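PDB 5B68: 4-alpha-glucanotransferase from Corynebacterium glutamicum, which is an amylomaltase, or disproportionating enzyme, that combines an N-terminal beta-sandwich domain with a TIM-barrel domain. Local coordinates for residues L562-G567 with V654-A659; E593-Q598 with L619-R624; E600-A605 with E632-F637. All blocks are in the same frame, centred on the assembly; numbering follows the deposited sequence.

Interaction 1. Residues L562-G567 with V654-A659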
ATOM      1  N   LEU A 562      -5.654  13.631   8.369  1.00 34.02           N
ATOM      2  CA  LEU A 562      -5.992  14.994   8.803  1.00 34.64           C
ATOM      3  C   LEU A 562      -7.342  14.996   9.472  1.00 33.94           C
ATOM      4  O   LEU A 562      -8.189  14.089   9.272  1.00 35.46           O
ATOM      5  CB  LEU A 562      -6.050  15.940   7.605  1.00 37.65           C
ATOM      6  CG  LEU A 562      -4.698  16.341   7.105  1.00 41.83           C
ATOM      7  CD1 LEU A 562      -4.797  16.939   5.710  1.00 44.21           C
ATOM      8  CD2 LEU A 562      -4.070  17.325   8.081  1.00 41.81           C
ATOM      9  N   PRO A 563      -7.600  16.013  10.277  1.00 37.56           N
ATOM     10  CA  PRO A 563      -8.999  16.126  10.732  1.00 36.05           C
ATOM     11  C   PRO A 563      -9.916  16.391   9.510  1.00 28.35           C
ATOM     12  O   PRO A 563      -9.490  17.036   8.574  1.00 31.81           O
ATOM     13  CB  PRO A 563      -8.946  17.341  11.671  1.00 39.06           C
ATOM     14  CG  PRO A 563      -7.531  17.370  12.144  1.00 41.35           C
ATOM     15  CD  PRO A 563      -6.751  17.059  10.883  1.00 40.41           C
ATOM     16  N   PRO A 564     -11.092  15.800   9.488  1.00 29.47           N
ATOM     17  CA  PRO A 564     -12.062  16.127   8.441  1.00 26.14           C
ATOM     18  C   PRO A 564     -12.334  17.621   8.354  1.00 29.80           C
ATOM     19  O   PRO A 564     -12.067  18.354   9.299  1.00 29.49           O
ATOM     20  CB  PRO A 564     -13.277  15.411   8.867  1.00 27.29           C
ATOM     21  CG  PRO A 564     -12.745  14.199   9.587  1.00 33.47           C
ATOM     22  CD  PRO A 564     -11.629  14.775  10.399  1.00 31.63           C
ATOM     23  N   THR A 565     -12.775  18.052   7.199  1.00 26.22           N
ATOM     24  CA  THR A 565     -12.816  19.497   6.898  1.00 26.96           C
ATOM     25  C   THR A 565     -13.686  20.280   7.879  1.00 25.48           C
ATOM     26  O   THR A 565     -13.328  21.422   8.192  1.00 29.63           O
ATOM     27  CB  THR A 565     -13.251  19.696   5.491  1.00 25.95           C
ATOM     28  OG1 THR A 565     -12.404  18.929   4.646  1.00 29.07           O
ATOM     29  CG2 THR A 565     -13.155  21.164   5.049  1.00 26.50           C
ATOM     30  N   ALA A 566     -14.755  19.698   8.412  1.00 25.59           N
ATOM     31  CA  ALA A 566     -15.567  20.447   9.388  1.00 30.32           C
ATOM     32  C   ALA A 566     -14.740  20.752  10.639  1.00 37.15           C
ATOM     33  O   ALA A 566     -14.885  21.821  11.249  1.00 35.27           O
ATOM     34  CB  ALA A 566     -16.824  19.718   9.777  1.00 29.79           C
ATOM     35  N   GLY A 567     -13.902  19.802  11.041  1.00 34.03           N
ATOM     36  CA  GLY A 567     -12.948  20.026  12.170  1.00 34.45           C
ATOM     37  C   GLY A 567     -11.795  20.929  11.818  1.00 31.06           C
ATOM     38  O   GLY A 567     -11.453  21.851  12.591  1.00 29.81           O
ATOM     39  N   VAL A 654     -20.797  14.132   5.728  1.00 21.75           N
ATOM     40  CA  VAL A 654     -21.726  14.021   6.832  1.00 22.93           C
ATOM     41  C   VAL A 654     -21.421  14.991   7.990  1.00 23.77           C
ATOM     42  O   VAL A 654     -22.116  14.962   8.990  1.00 26.27           O
ATOM     43  CB  VAL A 654     -21.778  12.571   7.371  1.00 24.93           C
ATOM     44  CG1 VAL A 654     -22.153  11.618   6.276  1.00 24.33           C
ATOM     45  CG2 VAL A 654     -20.431  12.185   7.935  1.00 24.82           C
ATOM     46  N   GLY A 655     -20.376  15.813   7.854  1.00 24.11           N
ATOM     47  CA  GLY A 655     -19.992  16.806   8.848  1.00 27.45           C
ATOM     48  C   GLY A 655     -19.148  16.306   9.985  1.00 27.21           C
ATOM     49  O   GLY A 655     -19.102  16.926  11.015  1.00 28.26           O
ATOM     50  N   GLU A 656     -18.536  15.122   9.827  1.00 23.99           N
ATOM     51  CA  GLU A 656     -17.606  14.549  10.868  1.00 24.99           C
ATOM     52  C   GLU A 656     -16.561  15.601  11.306  1.00 24.14           C
ATOM     53  O   GLU A 656     -15.909  16.236  10.460  1.00 23.82           O
ATOM     54  CB  GLU A 656     -16.924  13.313  10.207  1.00 24.84           C
ATOM     55  CG  GLU A 656     -15.889  12.601  10.998  1.00 25.94           C
ATOM     56  CD  GLU A 656     -16.469  11.858  12.160  1.00 28.07           C
ATOM     57  OE1 GLU A 656     -16.529  12.502  13.242  1.00 30.82           O
ATOM     58  OE2 GLU A 656     -16.882  10.658  12.034  1.00 26.81           O
ATOM     59  N   LYS A 657     -16.380  15.736  12.601  1.00 28.02           N
ATOM     60  CA  LYS A 657     -15.294  16.588  13.128  1.00 35.18           C
ATOM     61  C   LYS A 657     -14.071  15.821  13.679  1.00 33.64           C
ATOM     62  O   LYS A 657     -13.015  16.442  13.846  1.00 33.60           O
ATOM     63  CB  LYS A 657     -15.824  17.558  14.188  1.00 39.79           C
ATOM     64  CG  LYS A 657     -16.641  18.679  13.550  1.00 47.13           C
ATOM     65  CD  LYS A 657     -17.380  19.559  14.542  1.00 54.43           C
ATOM     66  CE  LYS A 657     -18.208  20.574  13.757  1.00 64.26           C
ATOM     67  NZ  LYS A 657     -19.190  21.304  14.604  1.00 72.23           N
ATOM     68  N   ARG A 658     -14.241  14.531  14.020  1.00 36.56           N
ATOM     69  CA  ARG A 658     -13.146  13.706  14.610  1.00 34.32           C
ATOM     70  C   ARG A 658     -12.132  13.095  13.585  1.00 33.98           C
ATOM     71  O   ARG A 658     -12.541  12.392  12.645  1.00 28.87           O
ATOM     72  CB  ARG A 658     -13.754  12.616  15.453  1.00 36.52           C
ATOM     73  CG  ARG A 658     -14.685  13.137  16.524  1.00 36.28           C
ATOM     74  CD  ARG A 658     -14.876  12.138  17.628  1.00 41.53           C
ATOM     75  NE  ARG A 658     -15.862  11.098  17.327  1.00 42.91           N
ATOM     76  CZ  ARG A 658     -16.136  10.079  18.153  1.00 43.12           C
ATOM     77  NH1 ARG A 658     -17.044   9.175  17.841  1.00 39.55           N
ATOM     78  NH2 ARG A 658     -15.500   9.960  19.329  1.00 48.07           N
ATOM     79  N   ALA A 659     -10.823  13.381  13.793  1.00 31.33           N
ATOM     80  CA  ALA A 659      -9.706  12.745  13.070  1.00 29.11           C
ATOM     81  C   ALA A 659      -9.718  11.252  13.281  1.00 26.72           C
ATOM     82  O   ALA A 659     -10.098  10.750  14.361  1.00 30.80           O
ATOM     83  CB  ALA A 659      -8.357  13.319  13.454  1.00 31.03           C
TER
HETATM   84  O   HOH W   1     -16.002  17.200   7.686  1.00 26.55           O

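Interaction 2. Residues E593-Q598 with L619-R624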
ATOM      1  N   GLU A 593      -1.750  31.247  12.432  1.00 35.47           N
ATOM      2  CA  GLU A 593      -1.105  30.878  11.138  1.00 34.34           C
ATOM      3  C   GLU A 593      -2.091  30.118  10.234  1.00 27.23           C
ATOM      4  O   GLU A 593      -2.150  30.344   9.023  1.00 34.04           O
ATOM      5  CB  GLU A 593       0.118  29.974  11.402  1.00 38.45           C
ATOM      6  CG  GLU A 593       1.381  30.451  10.695  1.00 51.92           C
ATOM      7  CD  GLU A 593       2.626  30.025  11.465  1.00 65.89           C
ATOM      8  OE1 GLU A 593       2.775  28.789  11.706  1.00 68.67           O
ATOM      9  OE2 GLU A 593       3.422  30.924  11.857  1.00 67.80           O
ATOM     10  N   ASP A 594      -2.771  29.170  10.862  1.00 28.88           N
ATOM     11  CA  ASP A 594      -3.853  28.388  10.270  1.00 30.87           C
ATOM     12  C   ASP A 594      -4.975  29.277   9.673  1.00 29.82           C
ATOM     13  O   ASP A 594      -5.219  29.218   8.469  1.00 28.62           O
ATOM     14  CB  ASP A 594      -4.382  27.407  11.310  1.00 31.43           C
ATOM     15  CG  ASP A 594      -5.674  26.741  10.875  1.00 34.60           C
ATOM     16  OD1 ASP A 594      -5.617  25.922   9.888  1.00 31.65           O
ATOM     17  OD2 ASP A 594      -6.728  27.024  11.516  1.00 37.79           O
ATOM     18  N   LEU A 595      -5.537  30.199  10.473  1.00 31.04           N
ATOM     19  CA  LEU A 595      -6.539  31.151   9.912  1.00 30.21           C
ATOM     20  C   LEU A 595      -6.050  31.882   8.686  1.00 29.81           C
ATOM     21  O   LEU A 595      -6.778  32.003   7.657  1.00 29.55           O
ATOM     22  CB  LEU A 595      -6.932  32.214  10.952  1.00 30.95           C
ATOM     23  CG  LEU A 595      -8.169  33.061  10.584  1.00 35.93           C
ATOM     24  CD1 LEU A 595      -9.398  32.145  10.579  1.00 37.26           C
ATOM     25  CD2 LEU A 595      -8.366  34.189  11.590  1.00 37.11           C
ATOM     26  N   GLN A 596      -4.798  32.351   8.719  1.00 29.34           N
ATOM     27  CA  GLN A 596      -4.249  33.070   7.590  1.00 27.37           C
ATOM     28  C   GLN A 596      -4.114  32.229   6.323  1.00 31.91           C
ATOM     29  O   GLN A 596      -4.391  32.673   5.205  1.00 28.80           O
ATOM     30  CB  GLN A 596      -2.859  33.677   7.955  1.00 31.81           C
ATOM     31  CG  GLN A 596      -2.034  34.364   6.858  1.00 32.82           C
ATOM     32  CD  GLN A 596      -2.664  35.585   6.218  1.00 32.15           C
ATOM     33  OE1 GLN A 596      -2.463  35.872   5.037  1.00 39.33           O
ATOM     34  NE2 GLN A 596      -3.383  36.321   6.992  1.00 35.18           N
ATOM     35  N   TRP A 597      -3.591  31.026   6.497  1.00 28.95           N
ATOM     36  CA  TRP A 597      -3.449  30.081   5.369  1.00 29.38           C
ATOM     37  C   TRP A 597      -4.844  29.723   4.791  1.00 25.25           C
ATOM     38  O   TRP A 597      -5.031  29.769   3.568  1.00 26.94           O
ATOM     39  CB  TRP A 597      -2.761  28.809   5.912  1.00 28.22           C
ATOM     40  CG  TRP A 597      -2.565  27.678   4.899  1.00 26.31           C
ATOM     41  CD1 TRP A 597      -2.997  26.396   5.022  1.00 27.15           C
ATOM     42  CD2 TRP A 597      -1.888  27.763   3.660  1.00 25.02           C
ATOM     43  NE1 TRP A 597      -2.642  25.676   3.917  1.00 27.51           N
ATOM     44  CE2 TRP A 597      -1.961  26.483   3.061  1.00 25.03           C
ATOM     45  CE3 TRP A 597      -1.213  28.795   2.989  1.00 26.12           C
ATOM     46  CZ2 TRP A 597      -1.399  26.207   1.831  1.00 25.26           C
ATOM     47  CZ3 TRP A 597      -0.620  28.519   1.763  1.00 28.47           C
ATOM     48  CH2 TRP A 597      -0.714  27.186   1.207  1.00 26.28           C
ATOM     49  N   GLN A 598      -5.779  29.372   5.673  1.00 24.37           N
ATOM     50  CA  GLN A 598      -7.207  29.128   5.287  1.00 25.20           C
ATOM     51  C   GLN A 598      -7.774  30.314   4.481  1.00 27.83           C
ATOM     52  O   GLN A 598      -8.372  30.148   3.404  1.00 26.54           O
ATOM     53  CB  GLN A 598      -8.062  28.810   6.482  1.00 28.12           C
ATOM     54  CG  GLN A 598      -7.778  27.432   7.067  1.00 25.44           C
ATOM     55  CD  GLN A 598      -8.824  26.900   7.995  1.00 27.69           C
ATOM     56  OE1 GLN A 598     -10.029  27.164   7.870  1.00 28.89           O
ATOM     57  NE2 GLN A 598      -8.380  26.102   8.956  1.00 29.26           N
ATOM     58  N   LEU A 619     -11.126  38.343   8.126  1.00 38.28           N
ATOM     59  CA  LEU A 619     -12.351  37.851   8.743  1.00 36.99           C
ATOM     60  C   LEU A 619     -12.083  36.960   9.963  1.00 37.01           C
ATOM     61  O   LEU A 619     -11.149  36.207   9.947  1.00 41.53           O
ATOM     62  CB  LEU A 619     -13.169  37.053   7.708  1.00 39.97           C
ATOM     63  CG  LEU A 619     -14.322  37.658   6.868  1.00 43.82           C
ATOM     64  CD1 LEU A 619     -14.367  39.177   6.783  1.00 39.76           C
ATOM     65  CD2 LEU A 619     -14.377  37.029   5.481  1.00 44.50           C
ATOM     66  N   GLU A 620     -12.957  37.016  10.947  1.00 37.42           N
ATOM     67  CA  GLU A 620     -12.919  36.113  12.065  1.00 39.08           C
ATOM     68  C   GLU A 620     -13.299  34.753  11.554  1.00 40.44           C
ATOM     69  O   GLU A 620     -14.002  34.636  10.574  1.00 37.79           O
ATOM     70  CB  GLU A 620     -13.923  36.521  13.119  1.00 52.28           C
ATOM     71  CG  GLU A 620     -13.591  37.822  13.813  1.00 58.39           C
ATOM     72  CD  GLU A 620     -13.375  37.631  15.289  1.00 70.71           C
ATOM     73  OE1 GLU A 620     -12.424  38.241  15.813  1.00 72.72           O
ATOM     74  OE2 GLU A 620     -14.144  36.866  15.919  1.00 74.32           O
ATOM     75  N   ARG A 621     -12.824  33.735  12.235  1.00 34.68           N
ATOM     76  CA  ARG A 621     -13.026  32.351  11.810  1.00 35.56           C
ATOM     77  C   ARG A 621     -14.495  32.015  11.627  1.00 40.79           C
ATOM     78  O   ARG A 621     -14.860  31.316  10.682  1.00 37.07           O
ATOM     79  CB  ARG A 621     -12.425  31.383  12.814  1.00 38.20           C
ATOM     80  CG  ARG A 621     -12.238  29.967  12.265  1.00 36.91           C
ATOM     81  CD  ARG A 621     -11.658  29.036  13.323  1.00 34.53           C
ATOM     82  NE  ARG A 621     -10.230  29.288  13.492  1.00 35.44           N
ATOM     83  CZ  ARG A 621      -9.247  28.765  12.763  1.00 35.37           C
ATOM     84  NH1 ARG A 621      -8.004  29.081  13.066  1.00 31.73           N
ATOM     85  NH2 ARG A 621      -9.494  27.862  11.776  1.00 31.72           N
ATOM     86  N   ASP A 622     -15.338  32.505  12.531  1.00 39.59           N
ATOM     87  CA  ASP A 622     -16.752  32.182  12.463  1.00 40.59           C
ATOM     88  C   ASP A 622     -17.554  33.183  11.592  1.00 37.78           C
ATOM     89  O   ASP A 622     -18.770  33.102  11.551  1.00 39.52           O
ATOM     90  CB  ASP A 622     -17.326  31.970  13.891  1.00 42.56           C
ATOM     91  CG  ASP A 622     -17.487  33.276  14.680  1.00 49.66           C
ATOM     92  OD1 ASP A 622     -16.916  34.315  14.250  1.00 53.71           O
ATOM     93  OD2 ASP A 622     -18.185  33.245  15.729  1.00 52.66           O
ATOM     94  N   GLN A 623     -16.845  34.037  10.868  1.00 37.17           N
ATOM     95  CA  GLN A 623     -17.424  34.983   9.927  1.00 37.58           C
ATOM     96  C   GLN A 623     -17.223  34.668   8.435  1.00 36.47           C
ATOM     97  O   GLN A 623     -17.357  35.555   7.622  1.00 38.11           O
ATOM     98  CB  GLN A 623     -16.878  36.380  10.210  1.00 44.16           C
ATOM     99  CG  GLN A 623     -17.283  36.950  11.553  1.00 49.87           C
ATOM    100  CD  GLN A 623     -16.522  38.215  11.914  1.00 60.82           C
ATOM    101  OE1 GLN A 623     -15.722  38.725  11.137  1.00 54.62           O
ATOM    102  NE2 GLN A 623     -16.783  38.733  13.108  1.00 66.77           N
ATOM    103  N   ARG A 624     -16.851  33.442   8.083  1.00 31.53           N
ATOM    104  CA  ARG A 624     -16.436  33.104   6.691  1.00 30.88           C
ATOM    105  C   ARG A 624     -17.546  32.384   5.894  1.00 28.89           C
ATOM    106  O   ARG A 624     -17.400  32.162   4.691  1.00 32.84           O
ATOM    107  CB  ARG A 624     -15.148  32.238   6.724  1.00 30.18           C
ATOM    108  CG  ARG A 624     -13.960  32.961   7.379  1.00 28.23           C
ATOM    109  CD  ARG A 624     -12.728  32.101   7.685  1.00 25.71           C
ATOM    110  NE  ARG A 624     -13.110  30.876   8.375  1.00 26.79           N
ATOM    111  CZ  ARG A 624     -12.375  29.747   8.384  1.00 26.83           C
ATOM    112  NH1 ARG A 624     -11.217  29.681   7.775  1.00 31.02           N
ATOM    113  NH2 ARG A 624     -12.811  28.710   9.032  1.00 27.49           N
TER
HETATM  114  O   HOH W   2      -9.598  31.976   7.335  1.00 26.02           O

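Interaction 3. Residues E600-A605 with E632-F637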
ATOM      1  N   GLU A 600      -6.222  32.602   2.766  1.00 27.64           N
ATOM      2  CA  GLU A 600      -5.586  32.651   1.485  1.00 27.82           C
ATOM      3  C   GLU A 600      -6.170  31.615   0.511  1.00 26.80           C
ATOM      4  O   GLU A 600      -6.306  31.890  -0.718  1.00 26.73           O
ATOM      5  CB  GLU A 600      -4.054  32.459   1.632  1.00 31.60           C
ATOM      6  CG  GLU A 600      -3.330  33.729   2.098  1.00 34.98           C
ATOM      7  CD  GLU A 600      -1.841  33.518   2.348  1.00 35.69           C
ATOM      8  OE1 GLU A 600      -1.167  33.098   1.401  1.00 31.48           O
ATOM      9  OE2 GLU A 600      -1.373  33.835   3.466  1.00 37.28           O
ATOM     10  N   ILE A 601      -6.475  30.422   1.044  1.00 25.57           N
ATOM     11  CA  ILE A 601      -7.072  29.356   0.205  1.00 23.23           C
ATOM     12  C   ILE A 601      -8.495  29.740  -0.230  1.00 24.10           C
ATOM     13  O   ILE A 601      -8.859  29.560  -1.416  1.00 25.33           O
ATOM     14  CB  ILE A 601      -7.141  28.018   0.984  1.00 25.13           C
ATOM     15  CG1 ILE A 601      -5.716  27.431   1.137  1.00 27.12           C
ATOM     16  CG2 ILE A 601      -8.037  27.004   0.262  1.00 26.95           C
ATOM     17  CD1 ILE A 601      -5.670  26.190   2.009  1.00 27.01           C
ATOM     18  N   LEU A 602      -9.255  30.286   0.717  1.00 22.79           N
ATOM     19  CA  LEU A 602     -10.620  30.710   0.430  1.00 24.53           C
ATOM     20  C   LEU A 602     -10.607  31.842  -0.605  1.00 24.68           C
ATOM     21  O   LEU A 602     -11.477  31.894  -1.484  1.00 22.74           O
ATOM     22  CB  LEU A 602     -11.331  31.126   1.718  1.00 25.48           C
ATOM     23  CG  LEU A 602     -11.545  29.975   2.747  1.00 24.03           C
ATOM     24  CD1 LEU A 602     -11.969  30.532   4.092  1.00 26.20           C
ATOM     25  CD2 LEU A 602     -12.544  28.911   2.285  1.00 25.23           C
ATOM     26  N   ASP A 603      -9.623  32.765  -0.503  1.00 27.57           N
ATOM     27  CA  ASP A 603      -9.439  33.772  -1.564  1.00 25.57           C
ATOM     28  C   ASP A 603      -9.117  33.178  -2.900  1.00 26.98           C
ATOM     29  O   ASP A 603      -9.590  33.650  -3.956  1.00 24.80           O
ATOM     30  CB  ASP A 603      -8.366  34.810  -1.173  1.00 30.52           C
ATOM     31  CG  ASP A 603      -8.869  35.811  -0.129  1.00 31.34           C
ATOM     32  OD1 ASP A 603     -10.110  35.897   0.116  1.00 31.69           O
ATOM     33  OD2 ASP A 603      -7.984  36.433   0.502  1.00 30.14           O
ATOM     34  N   VAL A 604      -8.289  32.128  -2.904  1.00 25.59           N
ATOM     35  CA  VAL A 604      -7.972  31.492  -4.202  1.00 27.32           C
ATOM     36  C   VAL A 604      -9.193  30.805  -4.779  1.00 22.40           C
ATOM     37  O   VAL A 604      -9.398  30.807  -5.980  1.00 23.95           O
ATOM     38  CB  VAL A 604      -6.718  30.564  -4.069  1.00 30.73           C
ATOM     39  CG1 VAL A 604      -6.724  29.443  -5.054  1.00 32.04           C
ATOM     40  CG2 VAL A 604      -5.441  31.415  -4.182  1.00 33.98           C
ATOM     41  N   ALA A 605      -9.982  30.180  -3.896  1.00 23.87           N
ATOM     42  CA  ALA A 605     -11.249  29.528  -4.310  1.00 20.19           C
ATOM     43  C   ALA A 605     -12.233  30.540  -4.926  1.00 20.70           C
ATOM     44  O   ALA A 605     -12.845  30.300  -5.980  1.00 22.88           O
ATOM     45  CB  ALA A 605     -11.865  28.794  -3.120  1.00 21.44           C
ATOM     46  N   GLU A 632     -19.107  23.236   0.421  1.00 21.05           N
ATOM     47  CA  GLU A 632     -19.488  23.316  -0.969  1.00 21.41           C
ATOM     48  C   GLU A 632     -18.396  24.022  -1.778  1.00 21.09           C
ATOM     49  O   GLU A 632     -18.059  23.595  -2.877  1.00 20.66           O
ATOM     50  CB  GLU A 632     -20.823  24.090  -1.094  1.00 21.77           C
ATOM     51  CG  GLU A 632     -22.042  23.278  -0.817  1.00 24.57           C
ATOM     52  CD  GLU A 632     -23.332  24.128  -0.692  1.00 26.78           C
ATOM     53  OE1 GLU A 632     -23.278  25.303  -0.251  1.00 27.66           O
ATOM     54  OE2 GLU A 632     -24.384  23.568  -0.984  1.00 22.27           O
ATOM     55  N   GLY A 633     -17.889  25.149  -1.270  1.00 22.78           N
ATOM     56  CA  GLY A 633     -16.909  25.935  -2.022  1.00 22.34           C
ATOM     57  C   GLY A 633     -15.580  25.197  -2.243  1.00 22.05           C
ATOM     58  O   GLY A 633     -15.034  25.183  -3.325  1.00 19.49           O
ATOM     59  N   LEU A 634     -15.106  24.527  -1.221  1.00 20.94           N
ATOM     60  CA  LEU A 634     -13.830  23.752  -1.346  1.00 20.66           C
ATOM     61  C   LEU A 634     -14.002  22.581  -2.290  1.00 20.90           C
ATOM     62  O   LEU A 634     -13.076  22.213  -3.023  1.00 19.65           O
ATOM     63  CB  LEU A 634     -13.347  23.290   0.029  1.00 24.48           C
ATOM     64  CG  LEU A 634     -12.971  24.441   1.014  1.00 24.94           C
ATOM     65  CD1 LEU A 634     -12.672  23.857   2.379  1.00 26.40           C
ATOM     66  CD2 LEU A 634     -11.885  25.317   0.475  1.00 24.72           C
ATOM     67  N   HIS A 635     -15.175  21.957  -2.260  1.00 22.19           N
ATOM     68  CA  HIS A 635     -15.397  20.820  -3.117  1.00 20.90           C
ATOM     69  C   HIS A 635     -15.576  21.208  -4.572  1.00 21.04           C
ATOM     70  O   HIS A 635     -15.079  20.553  -5.480  1.00 20.68           O
ATOM     71  CB  HIS A 635     -16.547  19.971  -2.590  1.00 20.88           C
ATOM     72  CG  HIS A 635     -16.180  19.200  -1.369  1.00 19.25           C
ATOM     73  ND1 HIS A 635     -15.681  17.906  -1.435  1.00 22.77           N
ATOM     74  CD2 HIS A 635     -16.101  19.564  -0.072  1.00 18.67           C
ATOM     75  CE1 HIS A 635     -15.381  17.491  -0.221  1.00 19.23           C
ATOM     76  NE2 HIS A 635     -15.648  18.467   0.630  1.00 26.46           N
ATOM     77  N   THR A 636     -16.275  22.317  -4.800  1.00 23.53           N
ATOM     78  CA  THR A 636     -16.374  22.874  -6.136  1.00 22.09           C
ATOM     79  C   THR A 636     -14.997  23.249  -6.724  1.00 20.82           C
ATOM     80  O   THR A 636     -14.719  23.014  -7.972  1.00 21.72           O
ATOM     81  CB  THR A 636     -17.331  24.131  -6.128  1.00 24.96           C
ATOM     82  OG1 THR A 636     -18.659  23.694  -5.768  1.00 27.08           O
ATOM     83  CG2 THR A 636     -17.384  24.698  -7.467  1.00 25.12           C
ATOM     84  N   PHE A 637     -14.203  23.899  -5.903  1.00 22.07           N
ATOM     85  CA  PHE A 637     -12.839  24.327  -6.279  1.00 21.39           C
ATOM     86  C   PHE A 637     -12.018  23.103  -6.768  1.00 21.33           C
ATOM     87  O   PHE A 637     -11.502  23.108  -7.837  1.00 20.80           O
ATOM     88  CB  PHE A 637     -12.176  24.967  -5.088  1.00 21.99           C
ATOM     89  CG  PHE A 637     -10.753  25.376  -5.329  1.00 21.70           C
ATOM     90  CD1 PHE A 637     -10.451  26.445  -6.141  1.00 23.34           C
ATOM     91  CD2 PHE A 637      -9.693  24.657  -4.767  1.00 23.70           C
ATOM     92  CE1 PHE A 637      -9.146  26.833  -6.406  1.00 23.64           C
ATOM     93  CE2 PHE A 637      -8.375  25.048  -5.043  1.00 24.38           C
ATOM     94  CZ  PHE A 637      -8.097  26.146  -5.835  1.00 25.67           C
TER

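Interaction 1. Residues L562-G567 with V654-A659
P564 sits at the N-cap position of helix 565-569 and presses its ring into the bend of segment 654-659. On this tight side, P564 CB lies 3.2 Å from E656 O. At the far side of the ring, P564 CD approaches R658 O at 3.4 Å. The ring also meets the side chain of E656, with P564 CG 3.8 Å from E656 CG. A566 CB lies close by, 3.7 Å from E656 O. P563 backs this up, its CA 4.0 Å from A659 CB. E656 itself is held from both ends of its carboxylate. E656 OE1 accepts from R658 N at 3.2 Å, and E656 OE2 accepts from the backbone N of C678.

The other side is looser. K657 CG rests 3.9 Å from A566 CB, and the rest of the chain runs out extended to a weak, long ion pair with E570. R658 barely touches the first segment and bonds to S281 O instead.

Water 1 joins A566 N to E656 O, giving to the carbonyl and accepting from the amide. K657 O is buried with no polar partner in the model. The contact thus relies on CH groups against carbonyl oxygens, with a polar link through water.

Interaction 2. Residues E593-Q598 with L619-R624
This contact lies in the long connection between the seventh and eighth strands of the TIM barrel. It joins helix 587-607 to the loop that leads into helix 627-639. D594, L595 and Q598, on one side of the helix, meet R621 and R624 of the loop.

The central bond is an end-on salt bridge. R621 NH1 and R621 NH2 both reach D594 OD2, each at 2.9 Å. The carboxylate and guanidinium planes are only 7° apart, so the two groups are nearly coplanar. R621 starts out extended, and a bend at its third torsion (chi3 -76°) turns the guanidinium to D594. L595 covers one face of it: L595 CD1 sits over the middle, 4.0 Å from R621 CZ. The other methyl, L595 CD2, touches the backbone oxygen of L619.

Q598 steadies D594 from within the helix. Its NE2 donates to D594 OD1 at 2.9 Å, which ties down the carboxylate oxygen that R621 does not use. Y568 O takes a further bond from the same NE2. On the other end of the amide, R624 NH1 donates to Q598 OE1 at 2.8 Å in a nearly straight bond (170°). It comes from above the carbonyl plane. R624 NH2 adds a weak bond to the same oxygen.

Water 2 accepts from R624 NH1 and donates to L595 O, making a second link to the helix. At the end of helix 565-569, L569 O accepts from R621 NH2 and, weakly, from R624 NH2. The loop also braces itself: R624 NE donates to R621 O at 2.9 Å, in the carbonyl plane and on a lone pair.

Interaction 3. Residues E600-A605 with E632-F637
E632 O is gripped twice within its own helix. T636 N donates to it at 2.9 Å, as the helix requires, and T636 OG1 donates to it at 3.0 Å. The two donors reach the oxygen from opposite faces of its carbonyl plane. The hydroxyl thus folds back on its own backbone, with a weak bond to A702 O, and takes no part in the contact with helix 587-607.

The contact itself is apolar and lies between helix 587-607 and helix 627-639. F637 and L634 carry it from the second helix. F637 has its CG anti to the backbone N (chi1 177°), which sends the ring across to the first helix. There the ring spans two neighbouring residues. F637 CD1 lies 3.7 Å from A605 CA, and F637 CZ lies 3.7 Å from V604 CG1. Both approach the ring obliquely. A605 has only a methyl group, and the backbones come nearest here, with A605 CA 5.8 Å from F637 CA.

One turn back, L634 works through a single methyl. L634 CD2 touches L602 CD2 at 4.1 Å and I601 CG2 at 4.2 Å, so it meets two adjacent residues of the first helix. I601 is also covered by W533 and P543. Beyond the contact, E632 faces the other way and forms a salt bridge with R698 of helix 694-702.

The axes of the two short segments come within 10.2 Å and cross at 61°. This is oblique helix-on-helix packing, within the helical connection between strands seven and eight of the TIM barrel.

In the fold
All three contacts belong to the chain between barrel strands 553-556 and 645-649, together with the loop after helix 650-654. Interaction 1 closes the widest loop, and interactions 2 and 3 are nested inside it. Interactions 2 and 3 share helix 587-607, with centres about 13 Å apart. Their segments alternate along the chain. They touch where R624 NH1 lies 3.9 Å from L602 CD1. Interaction 1 is centred about 17 Å from each of the others. It touches interaction 3 through T565 CG2 and L634 CD1, 3.8 Å apart. Interaction 2 stays separate from it, the nearest atoms being about 6 Å apart. Helix 565-569 starts in interaction 1, and L569 O accepts from R621 of interaction 2.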